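Local coordinates for protein E (Haemophilus influenzae, PDB 3ZH5) that acts as a multifunctional surface adhesin, binding host epithelial cells together with vitronectin, laminin and plasminogen, and so supporting serum resistance and immune evasion, at residues A[43-48]-A[66-71]; A[82-87]-A[95-100]. One frame throughout, in Å; residues are numbered along the deposited sequence.

Contact 1: A[43-48]-A[66-71]; sequences HFDAVV and SVRQYK. With EDO (1,2-ethanediol), chain C.
Two torsions set up the meeting of H43 and Y70: the histidine CG stands anti to its own carbonyl carbon (chi1 -61°), while Y70 CG lies opposite its own backbone N, beside the carbonyl carbon (chi1 -167°). The two rings meet rim to rim. H43 ND1 lies 2.6 Å from Y70 OH in an almost straight hydrogen bond that either partner could donate. At the far edge of the imidazole, NE2 donates to O2 of an ethanediol 2.7 Å away, probably a molecule from the crystallisation liquor; both ring nitrogens have partners, which would favour this rotation of the imidazole in the crystal.

On the same face of the sheet as Y70, R68 folds at chi3 (-78°) and brings NH1 to D45 OD2 at 2.9 Å. This salt bridge uses the anti lone pair of the carboxylate oxygen, and D28 is a second acidic partner of NH1. V47 CG2 sits over the centre of the guanidinium face, 3.7 Å from R68 CZ, giving the charged group an apolar floor.

The other face carries F44, A46, V48, V67, Q69 and K71. Here K71 CB rests over the F44 ring, 3.6 Å from CZ, before the lysine chain bends away, with Q82 as the partner of NZ.

Between the two faces, paired N-H...O=C bonds join F44 with K71, A46 with Q69 and V48 with V67, alternating with the non-hydrogen-bonded pairs D45–Y70 and V47–R68. This is the regular ladder of neighbouring antiparallel strands, here within the central sheet of the adhesin.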
loop_
_atom_site.group_PDB
_atom_site.type_symbol
_atom_site.label_atom_id
_atom_site.label_comp_id
_atom_site.label_asym_id
_atom_site.label_seq_id
_atom_site.Cartn_x
_atom_site.Cartn_y
_atom_site.Cartn_z
ATOM N N HIS A 43 8.124 8.297 0.499
ATOM C CA HIS A 43 6.669 8.200 0.608
ATOM C C HIS A 43 6.117 7.376 -0.549
ATOM O O HIS A 43 6.559 7.518 -1.712
ATOM C CB HIS A 43 5.964 9.570 0.563
ATOM C CG HIS A 43 6.331 10.537 1.657
ATOM N ND1 HIS A 43 5.433 11.438 2.157
ATOM C CD2 HIS A 43 7.498 10.776 2.299
ATOM C CE1 HIS A 43 6.008 12.170 3.100
ATOM N NE2 HIS A 43 7.260 11.770 3.214
ATOM N N PHE A 44 5.141 6.519 -0.263
ATOM C CA PHE A 44 4.517 5.701 -1.315
ATOM C C PHE A 44 3.145 5.201 -0.961
ATOM O O PHE A 44 2.839 5.081 0.215
ATOM C CB PHE A 44 5.409 4.506 -1.672
ATOM C CG PHE A 44 5.523 3.460 -0.598
ATOM C CD1 PHE A 44 6.477 3.554 0.392
ATOM C CD2 PHE A 44 4.732 2.331 -0.637
ATOM C CE1 PHE A 44 6.602 2.556 1.353
ATOM C CE2 PHE A 44 4.853 1.338 0.331
ATOM C CZ PHE A 44 5.792 1.469 1.325
ATOM N N ASP A 45 2.312 4.888 -1.958
ATOM C CA ASP A 45 1.066 4.146 -1.705
ATOM C C ASP A 45 1.240 2.633 -1.797
ATOM O O ASP A 45 1.802 2.119 -2.737
ATOM C CB ASP A 45 -0.045 4.538 -2.665
ATOM C CG ASP A 45 -0.524 5.965 -2.473
ATOM O OD1 ASP A 45 -0.234 6.582 -1.410
ATOM O OD2 ASP A 45 -1.231 6.455 -3.379
ATOM N N ALA A 46 0.738 1.917 -0.803
ATOM C CA ALA A 46 0.553 0.474 -0.947
ATOM C C ALA A 46 -0.872 0.314 -1.458
ATOM O O ALA A 46 -1.754 1.070 -1.051
ATOM C CB ALA A 46 0.737 -0.213 0.379
ATOM N N VAL A 47 -1.120 -0.678 -2.330
ATOM C CA VAL A 47 -2.458 -0.871 -2.892
ATOM C C VAL A 47 -2.800 -2.343 -2.769
ATOM O O VAL A 47 -2.026 -3.158 -3.215
ATOM C CB VAL A 47 -2.522 -0.467 -4.361
ATOM C CG1 VAL A 47 -3.798 -0.911 -4.982
ATOM C CG2 VAL A 47 -2.405 1.071 -4.467
ATOM N N VAL A 48 -3.924 -2.657 -2.139
ATOM C CA VAL A 48 -4.342 -4.058 -1.945
ATOM C C VAL A 48 -5.608 -4.343 -2.697
ATOM O O VAL A 48 -6.613 -3.694 -2.452
ATOM C CB VAL A 48 -4.628 -4.372 -0.466
ATOM C CG1 VAL A 48 -4.996 -5.813 -0.297
ATOM C CG2 VAL A 48 -3.423 -4.031 0.396
ATOM N N SER A 66 -10.630 -2.399 -3.679
ATOM C CA SER A 66 -9.225 -2.250 -3.306
ATOM C C SER A 66 -9.058 -1.194 -2.221
ATOM O O SER A 66 -9.981 -0.449 -1.912
ATOM C CB SER A 66 -8.363 -1.911 -4.542
ATOM O OG SER A 66 -8.674 -0.604 -5.068
ATOM N N VAL A 67 -7.878 -1.173 -1.618
ATOM C CA VAL A 67 -7.536 -0.198 -0.607
ATOM C C VAL A 67 -6.234 0.441 -1.013
ATOM O O VAL A 67 -5.329 -0.226 -1.467
ATOM C CB VAL A 67 -7.319 -0.887 0.739
ATOM C CG1 VAL A 67 -7.242 0.139 1.847
ATOM C CG2 VAL A 67 -8.454 -1.847 0.992
ATOM N N ARG A 68 -6.127 1.746 -0.841
ATOM C CA ARG A 68 -4.877 2.429 -1.068
ATOM C C ARG A 68 -4.417 3.002 0.270
ATOM O O ARG A 68 -5.168 3.704 0.945
ATOM C CB ARG A 68 -5.137 3.536 -2.096
ATOM C CG ARG A 68 -3.942 4.349 -2.540
ATOM C CD ARG A 68 -4.331 5.251 -3.712
ATOM N NE ARG A 68 -4.433 4.599 -5.027
ATOM C CZ ARG A 68 -3.394 4.353 -5.821
ATOM N NH1 ARG A 68 -2.165 4.663 -5.427
ATOM N NH2 ARG A 68 -3.574 3.799 -6.999
ATOM N N GLN A 69 -3.181 2.722 0.660
ATOM C CA GLN A 69 -2.672 3.201 1.935
ATOM C C GLN A 69 -1.400 3.976 1.750
ATOM O O GLN A 69 -0.441 3.480 1.172
ATOM C CB GLN A 69 -2.398 2.053 2.871
ATOM C CG GLN A 69 -3.672 1.394 3.320
ATOM C CD GLN A 69 -3.433 0.306 4.318
ATOM O OE1 GLN A 69 -2.619 -0.593 4.110
ATOM N NE2 GLN A 69 -4.156 0.372 5.409
ATOM N N TYR A 70 -1.408 5.191 2.267
ATOM C CA TYR A 70 -0.250 6.064 2.217
ATOM C C TYR A 70 0.750 5.668 3.267
ATOM O O TYR A 70 0.443 5.683 4.488
ATOM C CB TYR A 70 -0.720 7.471 2.493
ATOM C CG TYR A 70 0.279 8.581 2.175
ATOM C CD1 TYR A 70 1.530 8.618 2.774
ATOM C CD2 TYR A 70 -0.046 9.578 1.282
ATOM C CE1 TYR A 70 2.446 9.643 2.460
ATOM C CE2 TYR A 70 0.850 10.587 0.965
ATOM C CZ TYR A 70 2.093 10.622 1.568
ATOM O OH TYR A 70 2.987 11.660 1.214
ATOM N N LYS A 71 1.941 5.319 2.822
ATOM C CA LYS A 71 3.044 4.943 3.714
ATOM C C LYS A 71 4.209 5.929 3.641
ATOM O O LYS A 71 4.447 6.510 2.584
ATOM C CB LYS A 71 3.589 3.564 3.306
ATOM C CG LYS A 71 2.521 2.492 3.239
ATOM C CD LYS A 71 1.972 2.132 4.631
ATOM C CE LYS A 71 1.256 0.783 4.545
ATOM N NZ LYS A 71 0.501 0.450 5.755
HETATM C C1 EDO C . 8.575 12.741 6.994
HETATM O O1 EDO C . 9.249 12.522 8.247
HETATM C C2 EDO C . 9.527 13.373 5.976
HETATM O O2 EDO C . 9.150 13.053 4.616
#

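Contact 2: A[82-87]-A[95-100]; sequences QVRTDF and GLRAAP
D86 and R97 meet near the turn end of a beta hairpin: strands 79-88 and 97-98 run antiparallel, and D86 OD1 receives R97 NH1 at 2.8 Å. The N-H points poorly at the oxygen (129°), making this a weak hydrogen bond within a salt bridge, and the carboxylate and guanidinium planes stand perpendicular. R97 has CG anti to its backbone N (chi1 -177°); the extended start of the chain lays CD alongside D86 OD1, and the bend at chi3 brings NH1 back to it.

Next to this first shell, R84 holds the same carboxylate with straighter bonds. It approaches side-on, NE meeting OD2 at 2.8 Å and NH2 meeting OD1 at 2.9 Å, both nearly straight and on the syn sides of the oxygens, although the donors lie some 25° out of the carboxylate plane. OD1 is therefore shared by two arginines, and the carboxylate is fixed in its rotation by the two-point grip. The guanidinium groups approach to 3.9 Å between R84 NH2 and R97 NH1; the acid between them probably offsets their like charges. The methyl of A99 packs against this network, its CB lying near both D86 OD1 and R84 NH2.

The backbone that positions these groups is joined by one hydrogen-bonded antiparallel pair, F87 with A98, through F87 N to A98 O and A98 N to F87 O. Further out, D86 is tied through its backbone to R68 on the next strand, and Y57 bonds to the carbonyl of L96.

Beyond A99 the chain runs past T85 and F87, and P100 CD stands 3.6 Å from T85 O and 4.3 Å from F87 CE2.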
loop_
_atom_site.group_PDB
_atom_site.type_symbol
_atom_site.label_atom_id
_atom_site.label_comp_id
_atom_site.label_asym_id
_atom_site.label_seq_id
_atom_site.Cartn_x
_atom_site.Cartn_y
_atom_site.Cartn_z
ATOM N N GLN A 82 2.169 4.288 8.748
ATOM C CA GLN A 82 0.862 4.242 8.090
ATOM C C GLN A 82 0.220 5.590 8.319
ATOM O O GLN A 82 -0.005 5.980 9.479
ATOM C CB GLN A 82 -0.005 3.125 8.670
ATOM C CG GLN A 82 -1.512 3.167 8.352
ATOM C CD GLN A 82 -1.913 3.089 6.904
ATOM O OE1 GLN A 82 -1.213 2.515 6.059
ATOM N NE2 GLN A 82 -3.088 3.631 6.611
ATOM N N VAL A 83 -0.099 6.282 7.223
ATOM C CA VAL A 83 -0.617 7.657 7.304
ATOM C C VAL A 83 -2.111 7.733 7.056
ATOM O O VAL A 83 -2.834 8.470 7.742
ATOM C CB VAL A 83 0.107 8.565 6.279
ATOM C CG1 VAL A 83 -0.561 9.931 6.168
ATOM C CG2 VAL A 83 1.558 8.675 6.694
ATOM N N ARG A 84 -2.587 7.029 6.049
ATOM C CA ARG A 84 -4.022 7.059 5.772
ATOM C C ARG A 84 -4.455 5.937 4.859
ATOM O O ARG A 84 -3.625 5.273 4.182
ATOM C CB ARG A 84 -4.488 8.395 5.220
ATOM C CG ARG A 84 -4.229 8.610 3.767
ATOM C CD ARG A 84 -4.897 9.860 3.227
ATOM N NE ARG A 84 -6.334 9.673 2.974
ATOM C CZ ARG A 84 -7.318 10.345 3.574
ATOM N NH1 ARG A 84 -7.052 11.290 4.472
ATOM N NH2 ARG A 84 -8.590 10.095 3.258
ATOM N N THR A 85 -5.770 5.712 4.899
ATOM C CA THR A 85 -6.413 4.637 4.180
ATOM C C THR A 85 -7.610 5.144 3.424
ATOM O O THR A 85 -8.428 5.874 3.962
ATOM C CB THR A 85 -6.906 3.553 5.143
ATOM O OG1 THR A 85 -5.780 2.958 5.795
ATOM C CG2 THR A 85 -7.666 2.500 4.389
ATOM N N ASP A 86 -7.684 4.760 2.153
ATOM C CA ASP A 86 -8.822 5.079 1.315
ATOM C C ASP A 86 -9.329 3.800 0.681
ATOM O O ASP A 86 -8.533 2.953 0.247
ATOM C CB ASP A 86 -8.396 6.077 0.229
ATOM C CG ASP A 86 -8.107 7.470 0.798
ATOM O OD1 ASP A 86 -9.088 8.153 1.180
ATOM O OD2 ASP A 86 -6.914 7.867 0.874
ATOM N N PHE A 87 -10.646 3.640 0.623
ATOM C CA PHE A 87 -11.214 2.482 -0.051
ATOM C C PHE A 87 -11.712 2.885 -1.420
ATOM O O PHE A 87 -12.206 3.975 -1.592
ATOM C CB PHE A 87 -12.367 1.900 0.754
ATOM C CG PHE A 87 -11.983 1.483 2.136
ATOM C CD1 PHE A 87 -11.349 0.273 2.354
ATOM C CD2 PHE A 87 -12.275 2.286 3.217
ATOM C CE1 PHE A 87 -11.002 -0.117 3.621
ATOM C CE2 PHE A 87 -11.925 1.896 4.487
ATOM C CZ PHE A 87 -11.290 0.692 4.689
ATOM N N GLY A 95 -11.267 4.708 -8.686
ATOM C CA GLY A 95 -12.717 4.724 -8.780
ATOM C C GLY A 95 -13.363 5.506 -7.655
ATOM O O GLY A 95 -12.793 6.480 -7.156
ATOM N N LEU A 96 -14.557 5.083 -7.248
ATOM C CA LEU A 96 -15.292 5.813 -6.221
ATOM C C LEU A 96 -14.684 5.523 -4.865
ATOM O O LEU A 96 -14.487 4.361 -4.493
ATOM C CB LEU A 96 -16.776 5.435 -6.213
ATOM C CG LEU A 96 -17.604 6.243 -5.199
ATOM C CD1 LEU A 96 -17.753 7.700 -5.646
ATOM C CD2 LEU A 96 -18.973 5.620 -4.958
ATOM N N ARG A 97 -14.427 6.589 -4.115
ATOM C CA ARG A 97 -13.608 6.514 -2.919
ATOM C C ARG A 97 -14.414 6.661 -1.628
ATOM O O ARG A 97 -15.409 7.381 -1.583
ATOM C CB ARG A 97 -12.579 7.646 -2.979
ATOM C CG ARG A 97 -11.600 7.640 -1.811
ATOM C CD ARG A 97 -10.718 8.857 -1.811
ATOM N NE ARG A 97 -11.462 10.047 -1.422
ATOM C CZ ARG A 97 -11.823 10.329 -0.175
ATOM N NH1 ARG A 97 -11.499 9.497 0.805
ATOM N NH2 ARG A 97 -12.506 11.447 0.092
ATOM N N ALA A 98 -13.962 6.011 -0.566
ATOM C CA ALA A 98 -14.532 6.261 0.742
ATOM C C ALA A 98 -13.418 6.177 1.748
ATOM O O ALA A 98 -12.342 5.684 1.451
ATOM C CB ALA A 98 -15.618 5.272 1.068
ATOM N N ALA A 99 -13.668 6.684 2.945
ATOM C CA ALA A 99 -12.633 6.705 3.955
ATOM C C ALA A 99 -13.255 6.813 5.329
ATOM O O ALA A 99 -14.336 7.371 5.478
ATOM C CB ALA A 99 -11.692 7.884 3.711
ATOM N N PRO A 100 -12.558 6.291 6.345
ATOM C CA PRO A 100 -12.966 6.470 7.748
ATOM C C PRO A 100 -12.864 7.921 8.204
ATOM O O PRO A 100 -12.007 8.654 7.700
ATOM C CB PRO A 100 -11.952 5.626 8.529
ATOM C CG PRO A 100 -10.908 5.153 7.530
ATOM C CD PRO A 100 -11.194 5.756 6.205
#

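How the contacts relate
Contacts 1 and 2 illustrate how an antiparallel sheet is built from successive strand pairings: strands 64-74 and 79-88 follow each other in the chain and are neighbours in the sheet, so contact 1 passes directly into contact 2. Their centres are about 9 Å apart. Across the shared boundary V83 N lies 2.9 Å from Y70 O, a probable hydrogen bond, and K71 NZ lies 2.7 Å from Q82 OE1, another. V67 CG1 packs 3.5 Å from D86 O. The centre of contact 1 is about 3 Å from the centre of the chain, that of contact 2 about 11 Å, at the surface. The ethanediol belongs to contact 1, where D35 also binds it.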